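Local structure of lipolytic protein G-D-S-L family (Veillonella parvula DSM 2008, 4RW0) at residues A[24-33]-A[171-182]. The protein probably hydrolyses ester bonds, as a GDSL-family lipase or acylhydrolase of the SGNH clan. Residues are numbered along the deposited sequence; the frame is centred on the assembly and turned at random.
Sequences GWVEICDASI and YRLMAYKALEVF. With NA (sodium ion), chain D.
Trp-25 and Cys-29, one helical turn apart, fit as knobs into holes of helix 171-182: Trp-25 among Tyr-171, Met-174, Ala-175 and Ala-178, Cys-29 among Ala-175, Ala-178, Leu-179 and Phe-182. Among the aromatic contacts, the indole meets Tyr-171 CD1 and Phe-182 CE2 at its edge, near its plane, the latter 3.9 Å from Trp-25 CZ3. Its CG lies between backbone N and carbonyl carbon (chi1 67°), which lays the ring along helix 171-182; Val-26 CG2 covers one face, and NE1 donates a hydrogen bond to Ile-13 O. Met-174, present as selenomethionine, makes an oblique Met-aromatic contact, SE 4.9 Å from the centroid of the Trp-25 five-membered ring, whereas Cys-29 SG reaches the Phe-182 edge, 3.9 Å from CD2. Replacing Trp-25 by alanine would probably open a gap between Met-174 and Phe-182, leaving Ile-13 O without the indole N-H. Aliphatic contacts flank these: Ile-28 CG2 presses on Ala-175 CB at 3.5 Å, and Ile-33 CD1 on Leu-179 CD2 at 3.6 Å. The backbone carbonyls of Asp-30, Ile-33 and Val-36 bind sodium. The helices cross at -52°, packing side by side against the parallel sheet in the alpha/beta/alpha fold of SGNH hydrolases.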
ATOM      1  N   GLY A  24       9.757  -8.291  -4.039  1.00 18.17           N
ATOM      2  CA  GLY A  24       8.848  -7.295  -3.469  1.00 17.52           C
ATOM      3  C   GLY A  24       7.584  -7.998  -3.065  1.00 17.28           C
ATOM      4  O   GLY A  24       7.242  -9.088  -3.590  1.00 19.08           O
ATOM      5  N   TRP A  25       6.819  -7.427  -2.154  1.00 18.92           N
ATOM      6  CA  TRP A  25       5.655  -8.125  -1.648  1.00 18.14           C
ATOM      7  C   TRP A  25       4.572  -8.407  -2.662  1.00 18.22           C
ATOM      8  O   TRP A  25       3.891  -9.422  -2.599  1.00 19.13           O
ATOM      9  CB  TRP A  25       5.035  -7.425  -0.418  1.00 19.09           C
ATOM     10  CG  TRP A  25       4.394  -6.055  -0.658  1.00 16.59           C
ATOM     11  CD1 TRP A  25       5.015  -4.828  -0.650  1.00 16.55           C
ATOM     12  CD2 TRP A  25       3.038  -5.812  -1.027  1.00 16.31           C
ATOM     13  NE1 TRP A  25       4.082  -3.829  -0.982  1.00 17.50           N
ATOM     14  CE2 TRP A  25       2.877  -4.423  -1.219  1.00 18.09           C
ATOM     15  CE3 TRP A  25       1.947  -6.632  -1.218  1.00 19.39           C
ATOM     16  CZ2 TRP A  25       1.634  -3.849  -1.517  1.00 18.49           C
ATOM     17  CZ3 TRP A  25       0.758  -6.083  -1.562  1.00 20.82           C
ATOM     18  CH2 TRP A  25       0.605  -4.689  -1.718  1.00 18.87           C
ATOM     19  N   VAL A  26       4.409  -7.530  -3.637  1.00 18.37           N
ATOM     20  CA  VAL A  26       3.378  -7.785  -4.671  1.00 17.37           C
ATOM     21  C   VAL A  26       3.699  -9.005  -5.493  1.00 18.13           C
ATOM     22  O   VAL A  26       2.846  -9.866  -5.767  1.00 20.54           O
ATOM     23  CB  VAL A  26       3.186  -6.531  -5.587  1.00 17.51           C
ATOM     24  CG1 VAL A  26       2.202  -6.810  -6.739  1.00 19.17           C
ATOM     25  CG2 VAL A  26       2.720  -5.344  -4.758  1.00 20.00           C
ATOM     26  N   GLU A  27       4.961  -9.118  -5.771  1.00 19.02           N
ATOM     27  CA  GLU A  27       5.350 -10.194  -6.579  1.00 20.16           C
ATOM     28  C   GLU A  27       5.327 -11.545  -5.882  1.00 18.88           C
ATOM     29  O   GLU A  27       4.980 -12.556  -6.491  1.00 17.83           O
ATOM     30  CB  GLU A  27       6.717  -9.856  -7.180  1.00 21.50           C
ATOM     31  CG  GLU A  27       6.662  -8.848  -8.332  1.00 22.96           C
ATOM     32  CD  GLU A  27       6.428  -7.403  -7.896  1.00 23.44           C
ATOM     33  OE1 GLU A  27       6.861  -7.025  -6.785  1.00 21.95           O
ATOM     34  OE2 GLU A  27       5.809  -6.637  -8.671  1.00 24.60           O
ATOM     35  N   ILE A  28       5.683 -11.546  -4.605  1.00 20.42           N
ATOM     36  CA  ILE A  28       5.516 -12.723  -3.733  1.00 21.16           C
ATOM     37  C   ILE A  28       4.053 -13.151  -3.735  1.00 20.31           C
ATOM     38  O   ILE A  28       3.734 -14.335  -3.902  1.00 18.82           O
ATOM     39  CB  ILE A  28       6.057 -12.437  -2.285  1.00 21.15           C
ATOM     40  CG1 ILE A  28       7.567 -12.257  -2.361  1.00 21.40           C
ATOM     41  CG2 ILE A  28       5.749 -13.612  -1.412  1.00 23.19           C
ATOM     42  CD1 ILE A  28       8.204 -11.796  -1.066  1.00 23.03           C
ATOM     43  N   CYS A  29       3.148 -12.194  -3.608  1.00 19.75           N
ATOM     44  CA  CYS A  29       1.751 -12.528  -3.597  1.00 20.35           C
ATOM     45  C   CYS A  29       1.328 -13.129  -4.933  1.00 22.36           C
ATOM     46  O   CYS A  29       0.625 -14.146  -4.980  1.00 22.87           O
ATOM     47  CB  CYS A  29       0.859 -11.371  -3.260  1.00 20.15           C
ATOM     48  SG  CYS A  29       0.965 -10.736  -1.615  1.00 23.63           S
ATOM     49  N   ASP A  30       1.819 -12.573  -6.022  1.00 20.39           N
ATOM     50  CA  ASP A  30       1.422 -13.064  -7.308  1.00 22.17           C
ATOM     51  C   ASP A  30       1.882 -14.540  -7.548  1.00 24.03           C
ATOM     52  O   ASP A  30       1.161 -15.337  -8.236  1.00 20.87           O
ATOM     53  CB  ASP A  30       2.037 -12.202  -8.400  1.00 22.43           C
ATOM     54  CG  ASP A  30       1.482 -12.537  -9.785  1.00 26.73           C
ATOM     55  OD1 ASP A  30       0.380 -12.189 -10.141  1.00 28.00           O
ATOM     56  OD2 ASP A  30       2.169 -13.163 -10.539  1.00 31.07           O
ATOM     57  N   ALA A  31       3.068 -14.846  -7.004  1.00 22.90           N
ATOM     58  CA  ALA A  31       3.648 -16.183  -7.125  1.00 25.73           C
ATOM     59  C   ALA A  31       2.952 -17.116  -6.166  1.00 25.52           C
ATOM     60  O   ALA A  31       3.010 -18.347  -6.344  1.00 28.43           O
ATOM     61  CB  ALA A  31       5.156 -16.160  -6.856  1.00 27.16           C
ATOM     62  N   SER A  32       2.276 -16.595  -5.157  1.00 24.60           N
ATOM     63  CA  SER A  32       1.619 -17.473  -4.195  1.00 24.94           C
ATOM     64  C   SER A  32       0.195 -17.817  -4.506  1.00 30.19           C
ATOM     65  O   SER A  32      -0.326 -18.739  -3.910  1.00 28.06           O
ATOM     66  CB  SER A  32       1.606 -16.849  -2.798  1.00 28.34           C
ATOM     67  OG  SER A  32       2.931 -16.477  -2.448  1.00 29.90           O
ATOM     68  N   ILE A  33      -0.487 -17.085  -5.373  1.00 25.00           N
ATOM     69  CA  ILE A  33      -1.903 -17.362  -5.677  1.00 27.15           C
ATOM     70  C   ILE A  33      -2.052 -17.617  -7.172  1.00 31.17           C
ATOM     71  O   ILE A  33      -1.706 -16.782  -8.019  1.00 25.11           O
ATOM     72  CB  ILE A  33      -2.824 -16.218  -5.320  1.00 31.72           C
ATOM     73  CG1 ILE A  33      -2.688 -15.874  -3.866  1.00 31.47           C
ATOM     74  CG2 ILE A  33      -4.272 -16.640  -5.496  1.00 32.48           C
ATOM     75  CD1 ILE A  33      -3.445 -14.625  -3.451  1.00 31.90           C
ATOM     76  N   TYR A 171       9.794  -7.382   3.284  1.00 16.03           N
ATOM     77  CA  TYR A 171       8.842  -7.640   2.164  1.00 15.18           C
ATOM     78  C   TYR A 171       8.167  -9.009   2.283  1.00 15.95           C
ATOM     79  O   TYR A 171       6.967  -9.137   1.971  1.00 15.82           O
ATOM     80  CB  TYR A 171       9.551  -7.479   0.835  1.00 16.65           C
ATOM     81  CG  TYR A 171       9.760  -6.028   0.377  1.00 17.78           C
ATOM     82  CD1 TYR A 171       8.692  -5.191   0.327  1.00 21.27           C
ATOM     83  CD2 TYR A 171      10.993  -5.530   0.004  1.00 17.14           C
ATOM     84  CE1 TYR A 171       8.841  -3.862  -0.042  1.00 23.14           C
ATOM     85  CE2 TYR A 171      11.180  -4.193  -0.430  1.00 19.28           C
ATOM     86  CZ  TYR A 171      10.076  -3.369  -0.449  1.00 21.73           C
ATOM     87  OH  TYR A 171      10.093  -2.055  -0.882  1.00 23.39           O
ATOM     88  N   ARG A 172       8.881 -10.052   2.795  1.00 16.21           N
ATOM     89  CA  ARG A 172       8.210 -11.337   2.983  1.00 16.67           C
ATOM     90  C   ARG A 172       7.090 -11.217   4.022  1.00 18.01           C
ATOM     91  O   ARG A 172       5.959 -11.690   3.778  1.00 18.77           O
ATOM     92  CB  ARG A 172       9.179 -12.447   3.387  1.00 17.48           C
ATOM     93  CG  ARG A 172      10.195 -12.803   2.351  1.00 18.91           C
ATOM     94  CD  ARG A 172      10.845 -14.159   2.679  1.00 21.32           C
ATOM     95  NE  ARG A 172      11.618 -14.093   3.916  1.00 20.74           N
ATOM     96  CZ  ARG A 172      12.852 -13.665   4.043  1.00 20.89           C
ATOM     97  NH1 ARG A 172      13.594 -13.320   2.993  1.00 19.74           N
ATOM     98  NH2 ARG A 172      13.424 -13.690   5.246  1.00 20.90           N
ATOM     99  N   LEU A 173       7.375 -10.563   5.159  1.00 18.87           N
ATOM    100  CA  LEU A 173       6.377 -10.423   6.208  1.00 18.93           C
ATOM    101  C   LEU A 173       5.152  -9.625   5.715  1.00 20.40           C
ATOM    102  O   LEU A 173       4.018  -9.944   6.028  1.00 19.17           O
ATOM    103  CB  LEU A 173       6.972  -9.763   7.442  1.00 20.83           C
ATOM    104  CG  LEU A 173       8.053 -10.610   8.176  1.00 24.33           C
ATOM    105  CD1 LEU A 173       8.677  -9.876   9.368  1.00 25.86           C
ATOM    106  CD2 LEU A 173       7.501 -11.935   8.643  1.00 24.30           C
HETATM  107  N   MSE A 174       5.400  -8.621   4.883  1.00 18.91           N
HETATM  108  CA  MSE A 174       4.291  -7.825   4.301  1.00 18.49           C
HETATM  109  C   MSE A 174       3.488  -8.687   3.403  1.00 17.57           C
HETATM  110  O   MSE A 174       2.308  -8.653   3.461  1.00 20.09           O
HETATM  111  CB  MSE A 174       4.879  -6.596   3.576  1.00 18.33           C
HETATM  112  CG  MSE A 174       5.396  -5.497   4.452  1.00 20.17           C
HETATM  113 SE   MSE A 174       6.160  -4.031   3.349  1.00 21.73          SE
HETATM  114  CE  MSE A 174       4.511  -3.236   2.578  1.00 23.38           C
ATOM    115  N   ALA A 175       4.131  -9.525   2.597  1.00 18.46           N
ATOM    116  CA  ALA A 175       3.416 -10.416   1.661  1.00 20.91           C
ATOM    117  C   ALA A 175       2.487 -11.358   2.421  1.00 21.95           C
ATOM    118  O   ALA A 175       1.354 -11.531   2.042  1.00 19.61           O
ATOM    119  CB  ALA A 175       4.428 -11.250   0.836  1.00 19.67           C
ATOM    120  N   TYR A 176       2.984 -11.940   3.496  1.00 21.52           N
ATOM    121  CA  TYR A 176       2.141 -12.821   4.353  1.00 20.76           C
ATOM    122  C   TYR A 176       0.954 -12.093   4.897  1.00 21.38           C
ATOM    123  O   TYR A 176      -0.194 -12.593   4.836  1.00 24.56           O
ATOM    124  CB  TYR A 176       2.939 -13.500   5.480  1.00 21.39           C
ATOM    125  CG  TYR A 176       4.215 -14.131   5.050  1.00 21.52           C
ATOM    126  CD1 TYR A 176       4.344 -14.717   3.821  1.00 25.12           C
ATOM    127  CD2 TYR A 176       5.280 -14.224   5.912  1.00 25.03           C
ATOM    128  CE1 TYR A 176       5.530 -15.310   3.410  1.00 22.67           C
ATOM    129  CE2 TYR A 176       6.455 -14.836   5.536  1.00 23.42           C
ATOM    130  CZ  TYR A 176       6.573 -15.350   4.282  1.00 26.15           C
ATOM    131  OH  TYR A 176       7.758 -15.947   3.886  1.00 29.32           O
ATOM    132  N   LYS A 177       1.183 -10.893   5.366  1.00 19.62           N
ATOM    133  CA  LYS A 177       0.076 -10.123   5.908  1.00 21.55           C
ATOM    134  C   LYS A 177      -0.928  -9.753   4.803  1.00 23.24           C
ATOM    135  O   LYS A 177      -2.100  -9.848   5.026  1.00 20.46           O
ATOM    136  CB  LYS A 177       0.603  -8.858   6.517  1.00 22.11           C
ATOM    137  CG  LYS A 177      -0.441  -8.007   7.195  1.00 29.06           C
ATOM    138  CD  LYS A 177      -1.074  -8.734   8.384  1.00 30.56           C
ATOM    139  CE  LYS A 177      -1.600  -7.718   9.359  1.00 39.00           C
ATOM    140  NZ  LYS A 177      -1.984  -8.438  10.598  1.00 46.28           N
ATOM    141  N   ALA A 178      -0.457  -9.430   3.586  1.00 20.72           N
ATOM    142  CA  ALA A 178      -1.396  -9.100   2.443  1.00 19.33           C
ATOM    143  C   ALA A 178      -2.165 -10.336   2.006  1.00 20.29           C
ATOM    144  O   ALA A 178      -3.351 -10.286   1.680  1.00 19.10           O
ATOM    145  CB  ALA A 178      -0.571  -8.592   1.253  1.00 19.84           C
ATOM    146  N   LEU A 179      -1.505 -11.483   2.031  1.00 20.86           N
ATOM    147  CA  LEU A 179      -2.159 -12.733   1.731  1.00 22.71           C
ATOM    148  C   LEU A 179      -3.305 -13.142   2.666  1.00 24.63           C
ATOM    149  O   LEU A 179      -4.213 -13.865   2.248  1.00 24.34           O
ATOM    150  CB  LEU A 179      -1.147 -13.878   1.606  1.00 24.85           C
ATOM    151  CG  LEU A 179      -0.196 -13.861   0.375  1.00 26.80           C
ATOM    152  CD1 LEU A 179       0.901 -14.924   0.479  1.00 25.50           C
ATOM    153  CD2 LEU A 179      -0.992 -14.087  -0.865  1.00 25.82           C
ATOM    154  N   GLU A 180      -3.336 -12.616   3.868  1.00 26.26           N
ATOM    155  CA  GLU A 180      -4.457 -12.888   4.731  1.00 27.50           C
ATOM    156  C   GLU A 180      -5.720 -12.262   4.130  1.00 31.90           C
ATOM    157  O   GLU A 180      -6.785 -12.806   4.318  1.00 28.91           O
ATOM    158  CB  GLU A 180      -4.256 -12.350   6.113  1.00 29.30           C
ATOM    159  CG  GLU A 180      -3.110 -12.997   6.903  1.00 32.50           C
ATOM    160  CD  GLU A 180      -2.874 -12.276   8.274  1.00 40.24           C
ATOM    161  OE1 GLU A 180      -3.849 -11.765   8.868  1.00 43.64           O
ATOM    162  OE2 GLU A 180      -1.700 -12.157   8.741  1.00 39.68           O
ATOM    163  N   VAL A 181      -5.585 -11.179   3.363  1.00 28.36           N
ATOM    164  CA  VAL A 181      -6.750 -10.522   2.695  1.00 26.15           C
ATOM    165  C   VAL A 181      -6.942 -11.074   1.333  1.00 25.45           C
ATOM    166  O   VAL A 181      -8.054 -11.513   0.984  1.00 31.03           O
ATOM    167  CB  VAL A 181      -6.505  -9.016   2.605  1.00 29.76           C
ATOM    168  CG1 VAL A 181      -7.434  -8.327   1.572  1.00 29.23           C
ATOM    169  CG2 VAL A 181      -6.636  -8.389   3.961  1.00 29.26           C
ATOM    170  N   PHE A 182      -5.867 -11.163   0.527  1.00 24.43           N
ATOM    171  CA  PHE A 182      -6.010 -11.555  -0.875  1.00 23.51           C
ATOM    172  C   PHE A 182      -6.492 -12.974  -1.078  1.00 30.44           C
ATOM    173  O   PHE A 182      -7.140 -13.277  -2.088  1.00 32.36           O
ATOM    174  CB  PHE A 182      -4.710 -11.400  -1.704  1.00 24.37           C
ATOM    175  CG  PHE A 182      -4.187  -9.990  -1.813  1.00 23.40           C
ATOM    176  CD1 PHE A 182      -5.044  -8.899  -1.971  1.00 27.18           C
ATOM    177  CD2 PHE A 182      -2.837  -9.766  -1.844  1.00 23.97           C
ATOM    178  CE1 PHE A 182      -4.527  -7.611  -2.111  1.00 27.76           C
ATOM    179  CE2 PHE A 182      -2.314  -8.476  -1.951  1.00 25.71           C
ATOM    180  CZ  PHE A 182      -3.174  -7.405  -2.082  1.00 23.58           C
TER
HETATM  181 NA    NA D 502      -0.827 -15.398  -9.658  1.00 19.91          NA